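Local coordinates for putative cell adhesion protein (Bacteroides fragilis, PDB 4H40) that probably serves as a fimbrial (pilus) subunit or adhesin on the surface of this gut bacterium, at residues V257-L271 with Y282-G294. Sequence-based numbering, arbitrary orientation.
Sequences VLPTDARSHSISVLL and YQMLLTGLYLTAG
Ile267 and Leu286 form two backbone hydrogen bonds with each other, Ile267 N to Leu286 O at 2.7 Å and Leu286 N to Ile267 O at 2.8 Å. Val269 with Met284 and Leu271 with Tyr282 repeat this pair of hydrogen bonds, satisfying the N-H and C=O of all six residues. Ser268 and Leu270, between them, direct their backbone hydrogen bonds to Ser207 and Glu205 of strand 197-207. Beyond the corners at 263-265 and 288 the antiparallel pairing resumes: Thr260 and Leu291 exchange two hydrogen bonds, and Ala262 N meets Leu289 O at 2.8 Å, almost in line with the carbonyl. Gly288 turns its corner at positive phi (65°), a conformation glycine adopts easily. Threonine suits position 260: its OG1 hydrogen-bonds Lys230 O, while CG2 packs beside Leu291 CD1 (3.7 Å). Leu291 CD1 also meets Val257 CG2, and Ile267 CD1 tip to tip; these three branched aliphatics suit a buried place. Asp261 and Tyr290 lie on the other face, where Arg263 from the corner, bent at chi3 (-67°), grips the carboxylate side-on in a salt bridge, NE to OD1 at 2.6 Å and NH2 to OD2; Tyr290 CE1 lies over one guanidinium face, the planes 63° apart. The arrangement is a long antiparallel beta hairpin, bent so that its arms join two sheets of the transthyretin-like fimbrillin fold.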
ATOM      1  N   VAL B 257       1.202 -13.412 -13.914  1.00 42.16           N
ATOM      2  CA  VAL B 257       1.833 -14.057 -12.772  1.00 44.89           C
ATOM      3  C   VAL B 257       0.884 -15.162 -12.328  1.00 51.19           C
ATOM      4  O   VAL B 257      -0.334 -15.008 -12.412  1.00 51.30           O
ATOM      5  CB  VAL B 257       2.296 -13.120 -11.602  1.00 48.38           C
ATOM      6  CG1 VAL B 257       3.390 -12.166 -12.061  1.00 47.21           C
ATOM      7  CG2 VAL B 257       1.146 -12.342 -10.999  1.00 47.77           C
ATOM      8  N   LEU B 258       1.431 -16.285 -11.921  1.00 49.15           N
ATOM      9  CA  LEU B 258       0.609 -17.399 -11.485  1.00 50.70           C
ATOM     10  C   LEU B 258      -0.058 -17.072 -10.157  1.00 55.89           C
ATOM     11  O   LEU B 258       0.594 -16.400  -9.350  1.00 55.27           O
ATOM     12  CB  LEU B 258       1.470 -18.663 -11.318  1.00 52.21           C
ATOM     13  CG  LEU B 258       2.135 -19.251 -12.544  1.00 55.39           C
ATOM     14  CD1 LEU B 258       3.066 -20.378 -12.117  1.00 56.50           C
ATOM     15  CD2 LEU B 258       1.110 -19.778 -13.527  1.00 57.06           C
ATOM     16  N   PRO B 259      -1.303 -17.573  -9.868  1.00 52.54           N
ATOM     17  CA  PRO B 259      -1.900 -17.317  -8.550  1.00 52.93           C
ATOM     18  C   PRO B 259      -0.930 -17.726  -7.444  1.00 61.65           C
ATOM     19  O   PRO B 259      -0.365 -18.829  -7.485  1.00 63.28           O
ATOM     20  CB  PRO B 259      -3.167 -18.169  -8.568  1.00 54.64           C
ATOM     21  CG  PRO B 259      -3.529 -18.240 -10.017  1.00 57.51           C
ATOM     22  CD  PRO B 259      -2.211 -18.383 -10.710  1.00 52.97           C
ATOM     23  N   THR B 260      -0.633 -16.770  -6.542  1.00 59.73           N
ATOM     24  CA  THR B 260       0.310 -16.978  -5.452  1.00 61.45           C
ATOM     25  C   THR B 260      -0.112 -16.259  -4.189  1.00 64.26           C
ATOM     26  O   THR B 260      -0.589 -15.130  -4.229  1.00 61.25           O
ATOM     27  CB  THR B 260       1.759 -16.613  -5.855  1.00 73.10           C
ATOM     28  OG1 THR B 260       2.652 -17.096  -4.844  1.00 83.04           O
ATOM     29  CG2 THR B 260       1.981 -15.138  -6.076  1.00 64.09           C
ATOM     30  N   ASP B 261       0.090 -16.958  -3.062  1.00 64.18           N
ATOM     31  CA  ASP B 261      -0.146 -16.504  -1.692  1.00 65.50           C
ATOM     32  C   ASP B 261       1.174 -16.000  -1.094  1.00 69.08           C
ATOM     33  O   ASP B 261       2.063 -16.797  -0.770  1.00 70.05           O
ATOM     34  CB  ASP B 261      -0.741 -17.652  -0.826  1.00 69.87           C
ATOM     35  CG  ASP B 261      -0.907 -17.327   0.652  1.00 81.39           C
ATOM     36  OD1 ASP B 261      -1.039 -16.120   0.992  1.00 78.27           O
ATOM     37  OD2 ASP B 261      -0.913 -18.277   1.473  1.00 96.43           O
ATOM     38  N   ALA B 262       1.284 -14.682  -0.938  1.00 64.93           N
ATOM     39  CA  ALA B 262       2.460 -14.021  -0.371  1.00 66.12           C
ATOM     40  C   ALA B 262       2.033 -13.027   0.713  1.00 72.36           C
ATOM     41  O   ALA B 262       2.669 -11.989   0.918  1.00 73.65           O
ATOM     42  CB  ALA B 262       3.244 -13.323  -1.472  1.00 64.97           C
ATOM     43  N   ARG B 263       0.941 -13.362   1.410  1.00 68.75           N
ATOM     44  CA  ARG B 263       0.336 -12.595   2.515  1.00 68.45           C
ATOM     45  C   ARG B 263       1.287 -12.472   3.706  1.00 71.46           C
ATOM     46  O   ARG B 263       1.281 -11.457   4.417  1.00 67.57           O
ATOM     47  CB  ARG B 263      -0.959 -13.271   2.961  1.00 68.58           C
ATOM     48  CG  ARG B 263      -2.128 -13.064   1.988  1.00 74.44           C
ATOM     49  CD  ARG B 263      -3.345 -13.836   2.453  1.00 81.71           C
ATOM     50  NE  ARG B 263      -3.128 -15.278   2.376  1.00 81.92           N
ATOM     51  CZ  ARG B 263      -3.905 -16.191   2.947  1.00 98.28           C
ATOM     52  NH1 ARG B 263      -4.969 -15.822   3.651  1.00 93.30           N
ATOM     53  NH2 ARG B 263      -3.625 -17.482   2.818  1.00 82.04           N
ATOM     54  N   SER B 264       2.112 -13.528   3.901  1.00 72.20           N
ATOM     55  CA  SER B 264       3.116 -13.632   4.967  1.00 75.45           C
ATOM     56  C   SER B 264       4.528 -13.343   4.440  1.00 78.94           C
ATOM     57  O   SER B 264       5.461 -13.282   5.233  1.00 80.18           O
ATOM     58  CB  SER B 264       3.095 -15.019   5.610  1.00 83.00           C
ATOM     59  OG  SER B 264       1.880 -15.730   5.433  1.00 97.20           O
ATOM     60  N   HIS B 265       4.690 -13.172   3.110  1.00 73.77           N
ATOM     61  CA  HIS B 265       5.993 -12.956   2.491  1.00 73.14           C
ATOM     62  C   HIS B 265       5.992 -11.660   1.686  1.00 71.09           C
ATOM     63  O   HIS B 265       4.984 -10.973   1.630  1.00 70.03           O
ATOM     64  CB  HIS B 265       6.364 -14.190   1.625  1.00 74.85           C
ATOM     65  CG  HIS B 265       6.549 -15.423   2.453  1.00 83.08           C
ATOM     66  ND1 HIS B 265       5.492 -16.267   2.737  1.00 86.19           N
ATOM     67  CD2 HIS B 265       7.647 -15.860   3.122  1.00 88.62           C
ATOM     68  CE1 HIS B 265       5.988 -17.195   3.553  1.00 89.32           C
ATOM     69  NE2 HIS B 265       7.283 -16.994   3.803  1.00 91.01           N
ATOM     70  N   SER B 266       7.148 -11.274   1.157  1.00 64.22           N
ATOM     71  CA  SER B 266       7.278 -10.086   0.324  1.00 60.23           C
ATOM     72  C   SER B 266       7.497 -10.442  -1.143  1.00 60.93           C
ATOM     73  O   SER B 266       8.159 -11.429  -1.462  1.00 58.76           O
ATOM     74  CB  SER B 266       8.431  -9.206   0.791  1.00 61.59           C
ATOM     75  OG  SER B 266       8.227  -8.822   2.131  1.00 70.22           O
ATOM     76  N   ILE B 267       6.931  -9.614  -2.030  1.00 56.69           N
ATOM     77  CA  ILE B 267       7.129  -9.638  -3.473  1.00 54.67           C
ATOM     78  C   ILE B 267       7.912  -8.353  -3.778  1.00 55.87           C
ATOM     79  O   ILE B 267       7.376  -7.272  -3.532  1.00 55.48           O
ATOM     80  CB  ILE B 267       5.789  -9.760  -4.280  1.00 56.39           C
ATOM     81  CG1 ILE B 267       5.183 -11.175  -4.133  1.00 58.55           C
ATOM     82  CG2 ILE B 267       6.011  -9.421  -5.773  1.00 54.78           C
ATOM     83  CD1 ILE B 267       3.719 -11.274  -4.481  1.00 65.56           C
ATOM     84  N   SER B 268       9.181  -8.461  -4.220  1.00 50.10           N
ATOM     85  CA  SER B 268       9.957  -7.287  -4.606  1.00 47.96           C
ATOM     86  C   SER B 268       9.758  -7.023  -6.103  1.00 50.72           C
ATOM     87  O   SER B 268       9.616  -7.954  -6.906  1.00 49.25           O
ATOM     88  CB  SER B 268      11.432  -7.424  -4.259  1.00 51.45           C
ATOM     89  OG  SER B 268      12.220  -7.938  -5.315  1.00 63.05           O
ATOM     90  N   VAL B 269       9.694  -5.739  -6.448  1.00 46.83           N
ATOM     91  CA  VAL B 269       9.523  -5.217  -7.794  1.00 44.12           C
ATOM     92  C   VAL B 269      10.692  -4.245  -8.047  1.00 50.39           C
ATOM     93  O   VAL B 269      10.748  -3.180  -7.432  1.00 49.71           O
ATOM     94  CB  VAL B 269       8.131  -4.557  -7.995  1.00 44.40           C
ATOM     95  CG1 VAL B 269       8.024  -3.916  -9.370  1.00 42.39           C
ATOM     96  CG2 VAL B 269       7.012  -5.568  -7.817  1.00 43.66           C
ATOM     97  N   LEU B 270      11.642  -4.638  -8.922  1.00 47.87           N
ATOM     98  CA  LEU B 270      12.772  -3.782  -9.273  1.00 47.87           C
ATOM     99  C   LEU B 270      12.562  -3.129 -10.629  1.00 46.74           C
ATOM    100  O   LEU B 270      12.519  -3.821 -11.635  1.00 44.07           O
ATOM    101  CB  LEU B 270      14.082  -4.565  -9.310  1.00 50.22           C
ATOM    102  CG  LEU B 270      14.804  -4.857  -8.041  1.00 57.44           C
ATOM    103  CD1 LEU B 270      16.055  -5.628  -8.369  1.00 60.30           C
ATOM    104  CD2 LEU B 270      15.192  -3.592  -7.333  1.00 59.71           C
ATOM    105  N   LEU B 271      12.502  -1.807 -10.659  1.00 42.63           N
ATOM    106  CA  LEU B 271      12.327  -1.061 -11.888  1.00 41.83           C
ATOM    107  C   LEU B 271      13.660  -0.498 -12.303  1.00 48.56           C
ATOM    108  O   LEU B 271      14.253   0.262 -11.555  1.00 48.41           O
ATOM    109  CB  LEU B 271      11.287   0.058 -11.698  1.00 41.14           C
ATOM    110  CG  LEU B 271       9.889  -0.393 -11.263  1.00 45.61           C
ATOM    111  CD1 LEU B 271       9.764  -0.410  -9.743  1.00 47.07           C
ATOM    112  CD2 LEU B 271       8.841   0.480 -11.834  1.00 46.50           C
ATOM    113  N   TYR B 282      14.899   1.210  -8.760  1.00 45.55           N
ATOM    114  CA  TYR B 282      13.982   1.439  -7.656  1.00 44.77           C
ATOM    115  C   TYR B 282      13.381   0.145  -7.232  1.00 50.84           C
ATOM    116  O   TYR B 282      12.990  -0.655  -8.076  1.00 50.74           O
ATOM    117  CB  TYR B 282      12.843   2.405  -8.053  1.00 43.77           C
ATOM    118  CG  TYR B 282      13.333   3.682  -8.675  1.00 45.66           C
ATOM    119  CD1 TYR B 282      13.822   4.714  -7.888  1.00 49.81           C
ATOM    120  CD2 TYR B 282      13.330   3.855 -10.056  1.00 44.75           C
ATOM    121  CE1 TYR B 282      14.285   5.896  -8.455  1.00 50.86           C
ATOM    122  CE2 TYR B 282      13.803   5.030 -10.637  1.00 45.68           C
ATOM    123  CZ  TYR B 282      14.294   6.043  -9.830  1.00 56.03           C
ATOM    124  OH  TYR B 282      14.760   7.210 -10.383  1.00 62.48           O
ATOM    125  N   GLN B 283      13.243  -0.048  -5.937  1.00 51.06           N
ATOM    126  CA  GLN B 283      12.649  -1.265  -5.432  1.00 51.98           C
ATOM    127  C   GLN B 283      11.363  -1.009  -4.671  1.00 57.31           C
ATOM    128  O   GLN B 283      11.347  -0.205  -3.730  1.00 59.14           O
ATOM    129  CB  GLN B 283      13.631  -2.006  -4.522  1.00 55.25           C
ATOM    130  CG  GLN B 283      13.001  -3.203  -3.846  1.00 61.20           C
ATOM    131  CD  GLN B 283      14.012  -4.015  -3.133  1.00 82.54           C
ATOM    132  OE1 GLN B 283      14.283  -5.149  -3.517  1.00 84.33           O
ATOM    133  NE2 GLN B 283      14.596  -3.445  -2.090  1.00 73.07           N
HETATM  134  N   MSE B 284      10.306  -1.748  -5.042  1.00 51.57           N
HETATM  135  CA  MSE B 284       9.044  -1.764  -4.328  1.00 51.25           C
HETATM  136  C   MSE B 284       8.976  -3.098  -3.560  1.00 62.09           C
HETATM  137  O   MSE B 284       8.963  -4.142  -4.214  1.00 60.94           O
HETATM  138  CB  MSE B 284       7.843  -1.624  -5.270  1.00 50.92           C
HETATM  139  CG  MSE B 284       7.674  -0.283  -5.937  1.00 57.27           C
HETATM  140 SE   MSE B 284       6.367  -0.405  -7.461  0.75 63.95          SE
HETATM  141  CE  MSE B 284       5.094  -1.534  -6.671  1.00 61.13           C
ATOM    142  N   LEU B 285       8.976  -3.093  -2.195  1.00 62.91           N
ATOM    143  CA  LEU B 285       8.799  -4.337  -1.461  1.00 64.21           C
ATOM    144  C   LEU B 285       7.348  -4.402  -1.068  1.00 66.27           C
ATOM    145  O   LEU B 285       6.863  -3.480  -0.428  1.00 66.99           O
ATOM    146  CB  LEU B 285       9.734  -4.456  -0.270  1.00 67.82           C
ATOM    147  CG  LEU B 285      11.113  -5.049  -0.599  1.00 74.79           C
ATOM    148  CD1 LEU B 285      12.143  -4.600   0.419  1.00 78.20           C
ATOM    149  CD2 LEU B 285      11.082  -6.570  -0.645  1.00 75.58           C
ATOM    150  N   LEU B 286       6.627  -5.415  -1.563  1.00 61.74           N
ATOM    151  CA  LEU B 286       5.190  -5.588  -1.374  1.00 60.81           C
ATOM    152  C   LEU B 286       4.882  -6.814  -0.533  1.00 67.90           C
ATOM    153  O   LEU B 286       5.115  -7.965  -0.918  1.00 66.94           O
ATOM    154  CB  LEU B 286       4.463  -5.656  -2.724  1.00 58.05           C
ATOM    155  CG  LEU B 286       4.870  -4.595  -3.773  1.00 60.01           C
ATOM    156  CD1 LEU B 286       4.280  -4.915  -5.169  1.00 56.93           C
ATOM    157  CD2 LEU B 286       4.557  -3.190  -3.294  1.00 61.39           C
ATOM    158  N   THR B 287       4.383  -6.542   0.657  1.00 68.39           N
ATOM    159  CA  THR B 287       4.030  -7.570   1.618  1.00 71.05           C
ATOM    160  C   THR B 287       2.484  -7.670   1.641  1.00 74.08           C
ATOM    161  O   THR B 287       1.806  -6.726   1.220  1.00 72.64           O
ATOM    162  CB  THR B 287       4.694  -7.203   2.954  1.00 85.68           C
ATOM    163  OG1 THR B 287       4.592  -8.277   3.902  1.00 90.64           O
ATOM    164  CG2 THR B 287       4.165  -5.901   3.517  1.00 86.14           C
ATOM    165  N   GLY B 288       1.969  -8.828   2.065  1.00 71.90           N
ATOM    166  CA  GLY B 288       0.540  -9.112   2.186  1.00 72.13           C
ATOM    167  C   GLY B 288      -0.236  -9.133   0.887  1.00 75.30           C
ATOM    168  O   GLY B 288      -1.179  -8.351   0.725  1.00 75.82           O
ATOM    169  N   LEU B 289       0.156 -10.021  -0.047  1.00 70.05           N
ATOM    170  CA  LEU B 289      -0.474 -10.102  -1.362  1.00 66.86           C
ATOM    171  C   LEU B 289      -1.105 -11.489  -1.658  1.00 66.23           C
ATOM    172  O   LEU B 289      -0.461 -12.507  -1.405  1.00 65.08           O
ATOM    173  CB  LEU B 289       0.565  -9.751  -2.446  1.00 65.79           C
ATOM    174  CG  LEU B 289       0.641  -8.280  -2.912  1.00 69.71           C
ATOM    175  CD1 LEU B 289       1.790  -8.074  -3.879  1.00 67.73           C
ATOM    176  CD2 LEU B 289      -0.651  -7.843  -3.610  1.00 73.22           C
ATOM    177  N   TYR B 290      -2.376 -11.498  -2.192  1.00 60.45           N
ATOM    178  CA  TYR B 290      -3.170 -12.666  -2.609  1.00 59.93           C
ATOM    179  C   TYR B 290      -3.575 -12.472  -4.072  1.00 64.15           C
ATOM    180  O   TYR B 290      -4.607 -11.849  -4.392  1.00 65.81           O
ATOM    181  CB  TYR B 290      -4.399 -12.904  -1.705  1.00 62.22           C
ATOM    182  CG  TYR B 290      -4.828 -14.358  -1.626  1.00 64.47           C
ATOM    183  CD1 TYR B 290      -4.038 -15.304  -0.976  1.00 68.02           C
ATOM    184  CD2 TYR B 290      -6.026 -14.787  -2.195  1.00 64.86           C
ATOM    185  CE1 TYR B 290      -4.416 -16.644  -0.913  1.00 70.76           C
ATOM    186  CE2 TYR B 290      -6.427 -16.124  -2.120  1.00 67.03           C
ATOM    187  CZ  TYR B 290      -5.615 -17.054  -1.484  1.00 77.79           C
ATOM    188  OH  TYR B 290      -5.988 -18.387  -1.410  1.00 79.55           O
ATOM    189  N   LEU B 291      -2.679 -12.921  -4.965  1.00 57.27           N
ATOM    190  CA  LEU B 291      -2.826 -12.791  -6.418  1.00 52.71           C
ATOM    191  C   LEU B 291      -3.628 -13.979  -6.913  1.00 56.10           C
ATOM    192  O   LEU B 291      -3.227 -15.130  -6.691  1.00 56.44           O
ATOM    193  CB  LEU B 291      -1.426 -12.705  -7.070  1.00 51.12           C
ATOM    194  CG  LEU B 291      -0.403 -11.689  -6.454  1.00 54.61           C
ATOM    195  CD1 LEU B 291       0.975 -11.772  -7.139  1.00 54.65           C
ATOM    196  CD2 LEU B 291      -0.902 -10.272  -6.538  1.00 52.70           C
ATOM    197  N   THR B 292      -4.822 -13.718  -7.458  1.00 51.52           N
ATOM    198  CA  THR B 292      -5.692 -14.797  -7.942  1.00 51.84           C
ATOM    199  C   THR B 292      -5.967 -14.653  -9.460  1.00 54.16           C
ATOM    200  O   THR B 292      -5.770 -13.580 -10.039  1.00 52.42           O
ATOM    201  CB  THR B 292      -6.993 -14.868  -7.124  1.00 64.36           C
ATOM    202  OG1 THR B 292      -7.669 -13.612  -7.154  1.00 63.71           O
ATOM    203  CG2 THR B 292      -6.751 -15.211  -5.694  1.00 69.67           C
ATOM    204  N   ALA B 293      -6.427 -15.763 -10.083  1.00 50.42           N
ATOM    205  CA  ALA B 293      -6.756 -15.902 -11.494  1.00 48.15           C
ATOM    206  C   ALA B 293      -7.829 -14.937 -11.903  1.00 53.34           C
ATOM    207  O   ALA B 293      -8.840 -14.848 -11.224  1.00 55.08           O
ATOM    208  CB  ALA B 293      -7.225 -17.318 -11.769  1.00 49.50           C
ATOM    209  N   GLY B 294      -7.618 -14.250 -13.022  1.00 50.22           N
ATOM    210  CA  GLY B 294      -8.587 -13.324 -13.597  1.00 49.60           C
ATOM    211  C   GLY B 294      -8.563 -11.921 -13.032  1.00 52.79           C
ATOM    212  O   GLY B 294      -9.398 -11.110 -13.420  1.00 50.69           O
TER